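Local coordinates for xylose isomerase domain protein TIM barrel (Planctomyces limnophilus, PDB 3TVA) that probably acts as a metal-dependent isomerase of the xylose isomerase-like TIM-barrel family, binding a magnesium ion at the mouth of its barrel, at residues I210-A218 with Q229-M240; M240-W248 with L279-A288. All blocks are in the same frame, centred on the assembly; numbering follows the deposited sequence.

Contact 1 (I210-A218 with Q229-M240). With MG (magnesium ion), chain C.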
# COMPACT_ATOMS: atom_id res chain seq x y z
N ILE A 210 2.24 -6.38 -2.11
CA ILE A 210 2.75 -6.23 -0.74
C ILE A 210 3.73 -5.09 -0.62
O ILE A 210 4.34 -4.66 -1.60
CB ILE A 210 3.46 -7.51 -0.23
CG1 ILE A 210 4.74 -7.74 -1.01
CG2 ILE A 210 2.54 -8.76 -0.32
CD1 ILE A 210 5.93 -7.98 -0.13
N HIS A 211 3.89 -4.60 0.61
CA HIS A 211 4.96 -3.69 0.94
C HIS A 211 5.94 -4.37 1.89
O HIS A 211 5.54 -5.11 2.80
CB HIS A 211 4.40 -2.39 1.53
CG HIS A 211 3.71 -1.54 0.52
ND1 HIS A 211 2.89 -0.49 0.85
CD2 HIS A 211 3.72 -1.59 -0.84
CE1 HIS A 211 2.41 0.06 -0.25
NE2 HIS A 211 2.90 -0.58 -1.29
N CYS A 212 7.23 -4.17 1.64
CA CYS A 212 8.25 -4.60 2.57
C CYS A 212 8.68 -3.39 3.35
O CYS A 212 9.35 -2.50 2.83
CB CYS A 212 9.45 -5.20 1.83
SG CYS A 212 9.01 -6.76 1.03
N LYS A 213 8.29 -3.38 4.62
CA LYS A 213 8.57 -2.27 5.52
C LYS A 213 8.70 -2.88 6.91
O LYS A 213 8.14 -3.95 7.17
CB LYS A 213 7.43 -1.24 5.47
CG LYS A 213 7.80 0.07 6.14
CD LYS A 213 6.61 0.73 6.81
CE LYS A 213 5.66 1.29 5.83
NZ LYS A 213 4.27 1.43 6.41
N ASP A 214 9.42 -2.23 7.81
CA ASP A 214 9.66 -2.80 9.14
C ASP A 214 9.35 -1.78 10.23
O ASP A 214 9.39 -0.57 9.99
CB ASP A 214 11.11 -3.29 9.26
CG ASP A 214 11.27 -4.48 10.22
OD1 ASP A 214 10.35 -4.76 11.02
OD2 ASP A 214 12.34 -5.12 10.18
N ALA A 215 9.04 -2.26 11.43
CA ALA A 215 8.73 -1.36 12.54
C ALA A 215 8.97 -2.03 13.89
O ALA A 215 9.00 -3.26 13.99
CB ALA A 215 7.28 -0.87 12.45
N LEU A 216 9.11 -1.21 14.93
CA LEU A 216 9.22 -1.68 16.30
C LEU A 216 7.89 -1.46 17.01
O LEU A 216 7.25 -0.42 16.81
CB LEU A 216 10.32 -0.91 17.05
CG LEU A 216 11.75 -1.06 16.52
CD1 LEU A 216 12.71 -0.06 17.22
CD2 LEU A 216 12.25 -2.52 16.71
N TRP A 217 7.45 -2.43 17.81
CA TRP A 217 6.25 -2.25 18.62
C TRP A 217 6.39 -1.07 19.57
O TRP A 217 7.48 -0.78 20.06
CB TRP A 217 5.97 -3.49 19.47
CG TRP A 217 5.59 -4.69 18.68
CD1 TRP A 217 6.42 -5.72 18.29
CD2 TRP A 217 4.29 -5.01 18.17
NE1 TRP A 217 5.70 -6.64 17.56
CE2 TRP A 217 4.40 -6.23 17.48
CE3 TRP A 217 3.05 -4.37 18.23
CZ2 TRP A 217 3.31 -6.83 16.85
CZ3 TRP A 217 1.97 -4.96 17.60
CH2 TRP A 217 2.11 -6.19 16.92
N ALA A 218 5.28 -0.39 19.86
CA ALA A 218 5.24 0.53 20.99
C ALA A 218 5.35 -0.28 22.28
O ALA A 218 5.14 -1.49 22.27
CB ALA A 218 3.94 1.33 20.96
N GLN A 229 7.41 2.47 15.95
CA GLN A 229 8.44 3.23 15.25
C GLN A 229 8.90 2.52 13.98
O GLN A 229 9.34 1.37 14.05
CB GLN A 229 9.65 3.44 16.17
CG GLN A 229 10.81 4.19 15.51
CD GLN A 229 12.10 4.13 16.33
OE1 GLN A 229 12.14 3.53 17.41
NE2 GLN A 229 13.15 4.76 15.81
N GLU A 230 8.81 3.18 12.84
CA GLU A 230 9.29 2.57 11.60
C GLU A 230 10.81 2.60 11.58
O GLU A 230 11.40 3.59 11.98
CB GLU A 230 8.73 3.29 10.37
CG GLU A 230 9.10 2.58 9.07
CD GLU A 230 8.80 3.39 7.81
OE1 GLU A 230 7.93 4.29 7.85
OE2 GLU A 230 9.45 3.12 6.77
N VAL A 231 11.43 1.50 11.15
CA VAL A 231 12.89 1.41 11.11
C VAL A 231 13.34 0.75 9.80
O VAL A 231 12.53 0.19 9.08
CB VAL A 231 13.44 0.58 12.31
CG1 VAL A 231 13.19 1.31 13.62
CG2 VAL A 231 12.79 -0.81 12.33
N ALA A 232 14.64 0.83 9.51
CA ALA A 232 15.21 0.22 8.31
C ALA A 232 14.88 -1.28 8.21
O ALA A 232 14.83 -1.98 9.22
CB ALA A 232 16.72 0.44 8.27
N LEU A 233 14.63 -1.75 6.99
CA LEU A 233 14.17 -3.11 6.77
C LEU A 233 15.10 -4.13 7.43
O LEU A 233 16.31 -4.09 7.23
CB LEU A 233 14.08 -3.40 5.27
CG LEU A 233 13.11 -4.52 4.90
CD1 LEU A 233 11.69 -4.03 5.12
CD2 LEU A 233 13.32 -4.99 3.46
N GLY A 234 14.52 -5.02 8.24
CA GLY A 234 15.29 -6.05 8.91
C GLY A 234 15.76 -5.69 10.30
O GLY A 234 16.25 -6.55 11.03
N THR A 235 15.66 -4.41 10.67
CA THR A 235 16.09 -4.00 12.01
C THR A 235 14.93 -3.91 13.00
O THR A 235 15.14 -3.60 14.17
CB THR A 235 16.89 -2.68 12.00
OG1 THR A 235 16.05 -1.61 11.54
CG2 THR A 235 18.10 -2.80 11.08
N GLY A 236 13.71 -4.19 12.53
CA GLY A 236 12.53 -4.08 13.37
C GLY A 236 11.97 -5.40 13.88
O GLY A 236 12.69 -6.38 14.01
N ASP A 237 10.67 -5.39 14.21
CA ASP A 237 9.98 -6.55 14.78
C ASP A 237 9.17 -7.42 13.80
O ASP A 237 8.52 -8.37 14.23
CB ASP A 237 9.09 -6.11 15.94
CG ASP A 237 9.89 -5.53 17.09
OD1 ASP A 237 11.03 -5.99 17.30
OD2 ASP A 237 9.38 -4.61 17.77
N VAL A 238 9.16 -7.08 12.52
CA VAL A 238 8.41 -7.88 11.56
C VAL A 238 8.98 -9.30 11.41
O VAL A 238 8.19 -10.25 11.40
CB VAL A 238 8.26 -7.21 10.16
CG1 VAL A 238 7.65 -8.21 9.16
CG2 VAL A 238 7.38 -5.98 10.26
N GLY A 239 10.29 -9.51 11.44
CA GLY A 239 10.79 -10.80 10.97
C GLY A 239 10.78 -11.01 9.46
O GLY A 239 9.92 -11.74 8.93
N MSE A 240 11.64 -10.28 8.75
CA MSE A 240 11.67 -10.32 7.29
C MSE A 240 11.74 -11.74 6.71
O MSE A 240 11.04 -12.06 5.74
CB MSE A 240 12.81 -9.46 6.74
CG MSE A 240 12.52 -8.79 5.39
SE MSE A 240 10.79 -7.84 5.22
CE MSE A 240 10.70 -6.93 6.95
MG MG C . 2.44 0.52 3.05
O HOH W 1 12.28 -7.55 11.05
O HOH W 2 11.00 0.20 6.95
O HOH W 3 5.93 -8.97 16.07
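Leu216 and Gln229 face each other as an antiparallel hydrogen-bonded pair, Leu216 N to Gln229 O at 2.7 Å and Gln229 N to Leu216 O at 3.0 Å; Ala215 and Glu230 follow as a non-hydrogen-bonded pair. Past this short ribbon 229-240 doubles back through a type II turn, Ala232 to Thr235, and Asp237 N donates to Ala215 O (2.7 Å). Asp214 carries the contact. With CG anti to the backbone N (chi1 -151°), its carboxylate reaches into the returning loop. OD1 takes Val238 N on its syn side at 3.0 Å and Ala215 N on its anti side; OD2 receives Gly234 N on the anti lone pair (2.9 Å), a weak bond from Gly236 N and a water that also accepts from Gly239 N. Farther along, Asp237 OD2 uses its anti lone pair for Trp217 N at 2.9 Å, its carboxylate plane 20° from the indole. The extended Glu230 chain crosses Lys213 at about a right angle, Glu230 CD 3.6 Å from Lys213 CD, but Glu230 OE2 forms a salt bridge with Arg260 and Lys213 NZ hydrogen-bonds to Asp184. Two residues before Lys213, His211 ND1 binds magnesium at 2.5 Å; Glu158, Asp184 and Glu259 supply the other protein ligands. One carboxylate thus satisfies several N-H groups, tying the loop after strand 229-231 to the metal-binding strand, and these donors would probably stabilise its negative charge.

Contact 2 (M240-W248 with L279-A288); sequences MEAYLTTLW and LLTGLRKKIA
Lys286 NZ donates to the syn lone pair of Glu241 OE1 at 2.6 Å, a salt bridge at the exposed edge of the helix pair. The Glu241 side chain runs out across the interface, its CG anti to the backbone N, and its carboxylate meets an equally extended Lys286 at about a right angle. Leu283 CD2 packs against Glu241 CD at 4.0 Å, so the aliphatic flank of the facing helix lies close to the charged pair.

Inward, the contact is apolar. Leu244 pushes CD2 between Leu280 and Leu283, 3.6 Å from Leu283 CB, and its own CB receives Ile287 CD1. Met240, a selenomethionine modelled in two conformers, brings its CG near Leu279 CD2 and Leu283 CD1 in one of them. At the far end Trp248 has CG anti to its backbone N (chi1 -176°), which carries the indole across to the last turn of the other helix, one ring face over it: Ala288 CA sits 3.9 Å from the centroid of the six-membered ring, 19° off the normal, a CH-pi contact, and Ile287 CG2 makes an off-centre one with the five-membered ring.

The segment axes cross at -43° and approach to 10.6 Å. This joins two outer helices of the barrel, the second being its C-terminal one. Leu280 continues inward onto Cys212 of strand 207-216, and Tyr243 reaches helix 196-203. Trp248 meets Tyr10 and Trp11 edge-to-face and Arg253 in a cation-pi contact, while Thr281 and Arg284 rest on Ile13 of strand 13-18.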
# COMPACT_ATOMS: atom_id res chain seq x y z
N MSE A 240 11.64 -10.28 8.75
CA MSE A 240 11.67 -10.32 7.29
C MSE A 240 11.74 -11.74 6.71
O MSE A 240 11.04 -12.06 5.74
CB MSE A 240 12.81 -9.46 6.74
CG MSE A 240 12.52 -8.79 5.39
SE MSE A 240 10.79 -7.84 5.22
CE MSE A 240 10.70 -6.93 6.95
N GLU A 241 12.57 -12.59 7.29
CA GLU A 241 12.64 -13.98 6.83
C GLU A 241 11.32 -14.72 7.12
O GLU A 241 10.83 -15.47 6.27
CB GLU A 241 13.85 -14.73 7.42
CG GLU A 241 13.94 -16.14 6.91
CD GLU A 241 15.35 -16.67 6.85
OE1 GLU A 241 15.55 -17.71 6.17
OE2 GLU A 241 16.26 -16.07 7.48
N ALA A 242 10.74 -14.48 8.29
CA ALA A 242 9.43 -15.06 8.62
C ALA A 242 8.33 -14.60 7.65
O ALA A 242 7.48 -15.39 7.22
CB ALA A 242 9.05 -14.73 10.06
N TYR A 243 8.36 -13.31 7.30
CA TYR A 243 7.39 -12.71 6.39
C TYR A 243 7.51 -13.30 4.98
O TYR A 243 6.52 -13.75 4.40
CB TYR A 243 7.63 -11.20 6.36
CG TYR A 243 6.76 -10.35 5.45
CD1 TYR A 243 5.38 -10.54 5.39
CD2 TYR A 243 7.31 -9.31 4.71
CE1 TYR A 243 4.59 -9.74 4.56
CE2 TYR A 243 6.53 -8.51 3.88
CZ TYR A 243 5.16 -8.72 3.82
OH TYR A 243 4.37 -7.90 3.02
N LEU A 244 8.72 -13.29 4.42
CA LEU A 244 8.96 -13.82 3.09
C LEU A 244 8.71 -15.33 2.97
O LEU A 244 8.19 -15.79 1.95
CB LEU A 244 10.35 -13.46 2.59
CG LEU A 244 10.45 -12.19 1.73
CD1 LEU A 244 9.89 -11.02 2.48
CD2 LEU A 244 11.90 -11.91 1.28
N THR A 245 9.09 -16.09 3.99
CA THR A 245 8.90 -17.53 3.95
C THR A 245 7.41 -17.86 3.99
O THR A 245 6.95 -18.78 3.33
CB THR A 245 9.68 -18.25 5.08
OG1 THR A 245 11.02 -17.71 5.16
CG2 THR A 245 9.77 -19.73 4.81
N THR A 246 6.65 -17.07 4.75
CA THR A 246 5.19 -17.22 4.79
C THR A 246 4.54 -16.79 3.45
O THR A 246 3.62 -17.46 2.97
CB THR A 246 4.56 -16.44 5.96
OG1 THR A 246 5.16 -16.86 7.18
CG2 THR A 246 3.07 -16.69 6.02
N LEU A 247 5.01 -15.70 2.86
CA LEU A 247 4.52 -15.28 1.54
C LEU A 247 4.74 -16.37 0.51
O LEU A 247 3.88 -16.63 -0.33
CB LEU A 247 5.24 -14.01 1.06
CG LEU A 247 4.74 -12.66 1.59
CD1 LEU A 247 5.67 -11.51 1.17
CD2 LEU A 247 3.30 -12.40 1.12
N TRP A 248 5.91 -17.00 0.58
CA TRP A 248 6.21 -18.05 -0.38
C TRP A 248 5.24 -19.21 -0.21
O TRP A 248 4.69 -19.71 -1.19
CB TRP A 248 7.65 -18.53 -0.19
CG TRP A 248 8.07 -19.54 -1.21
CD1 TRP A 248 8.24 -20.89 -1.01
CD2 TRP A 248 8.38 -19.29 -2.58
NE1 TRP A 248 8.64 -21.49 -2.19
CE2 TRP A 248 8.72 -20.53 -3.16
CE3 TRP A 248 8.40 -18.13 -3.37
CZ2 TRP A 248 9.09 -20.64 -4.51
CZ3 TRP A 248 8.75 -18.25 -4.71
CH2 TRP A 248 9.10 -19.50 -5.26
N LEU A 279 19.15 -7.03 1.32
CA LEU A 279 18.51 -8.01 2.19
C LEU A 279 17.47 -8.87 1.45
O LEU A 279 17.44 -10.10 1.58
CB LEU A 279 17.86 -7.31 3.38
CG LEU A 279 17.08 -8.24 4.30
CD1 LEU A 279 18.05 -9.17 5.03
CD2 LEU A 279 16.23 -7.46 5.29
N LEU A 280 16.60 -8.23 0.67
CA LEU A 280 15.54 -8.96 -0.03
C LEU A 280 16.10 -9.83 -1.15
O LEU A 280 15.57 -10.90 -1.45
CB LEU A 280 14.48 -8.01 -0.59
CG LEU A 280 13.64 -7.27 0.45
CD1 LEU A 280 12.73 -6.26 -0.22
CD2 LEU A 280 12.81 -8.25 1.28
N THR A 281 17.18 -9.36 -1.77
CA THR A 281 17.81 -10.09 -2.86
C THR A 281 18.40 -11.41 -2.34
O THR A 281 18.27 -12.45 -2.98
CB THR A 281 18.88 -9.23 -3.57
OG1 THR A 281 18.23 -8.11 -4.18
CG2 THR A 281 19.62 -10.02 -4.63
N GLY A 282 19.04 -11.34 -1.17
CA GLY A 282 19.56 -12.54 -0.52
C GLY A 282 18.45 -13.48 -0.08
O GLY A 282 18.55 -14.69 -0.26
N LEU A 283 17.37 -12.94 0.48
CA LEU A 283 16.28 -13.81 0.93
C LEU A 283 15.55 -14.44 -0.27
O LEU A 283 15.15 -15.60 -0.21
CB LEU A 283 15.30 -13.06 1.84
CG LEU A 283 15.83 -12.66 3.23
CD1 LEU A 283 14.84 -11.73 3.92
CD2 LEU A 283 16.11 -13.89 4.09
N ARG A 284 15.39 -13.67 -1.34
CA ARG A 284 14.79 -14.21 -2.56
C ARG A 284 15.61 -15.37 -3.10
O ARG A 284 15.05 -16.39 -3.49
CB ARG A 284 14.65 -13.14 -3.64
CG ARG A 284 13.96 -13.64 -4.92
CD ARG A 284 13.79 -12.49 -5.92
NE ARG A 284 15.09 -12.06 -6.43
CZ ARG A 284 15.30 -10.95 -7.14
NH1 ARG A 284 14.28 -10.14 -7.43
NH2 ARG A 284 16.53 -10.64 -7.56
N LYS A 285 16.93 -15.21 -3.12
CA LYS A 285 17.81 -16.26 -3.63
C LYS A 285 17.71 -17.53 -2.78
O LYS A 285 17.73 -18.64 -3.30
CB LYS A 285 19.26 -15.77 -3.66
CG LYS A 285 20.25 -16.79 -4.17
CD LYS A 285 21.66 -16.20 -4.18
CE LYS A 285 22.73 -17.28 -4.32
NZ LYS A 285 22.72 -17.92 -5.66
N LYS A 286 17.59 -17.35 -1.48
CA LYS A 286 17.43 -18.47 -0.56
C LYS A 286 16.06 -19.14 -0.69
O LYS A 286 15.97 -20.36 -0.82
CB LYS A 286 17.65 -17.99 0.88
CG LYS A 286 17.58 -19.10 1.91
CD LYS A 286 17.58 -18.53 3.32
CE LYS A 286 17.56 -19.65 4.37
NZ LYS A 286 17.73 -19.12 5.75
N ILE A 287 15.00 -18.34 -0.60
CA ILE A 287 13.63 -18.87 -0.58
C ILE A 287 13.02 -19.21 -1.94
O ILE A 287 12.43 -20.28 -2.12
CB ILE A 287 12.70 -17.91 0.16
CG1 ILE A 287 13.22 -17.63 1.57
CG2 ILE A 287 11.27 -18.44 0.21
CD1 ILE A 287 12.54 -16.43 2.23
N ALA A 288 13.17 -18.30 -2.91
CA ALA A 288 12.53 -18.48 -4.21
C ALA A 288 13.48 -19.07 -5.24
O ALA A 288 13.07 -19.36 -6.37
CB ALA A 288 11.97 -17.14 -4.71

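How the contacts relate
Contacts 1 and 2 follow one another along the chain and share residue 240, where the loop of contact 1 becomes the first helix of contact 2. Contact 1 lies at the metal end of the barrel and is held largely by backbone and carboxylate hydrogen bonds, with waters between; contact 2 is helix packing on the barrel's outside, mainly apolar, with its salt bridge at the surface. Both are only partly buried, their centres about 14 Å apart. They also touch directly: Tyr243 OH probably hydrogen-bonds to the backbone O of His211, the magnesium ligand, and Leu247 packs on Ile210, tying helix 240-249 to the metal-binding strand, while Leu280 meets Leu233 in the loop.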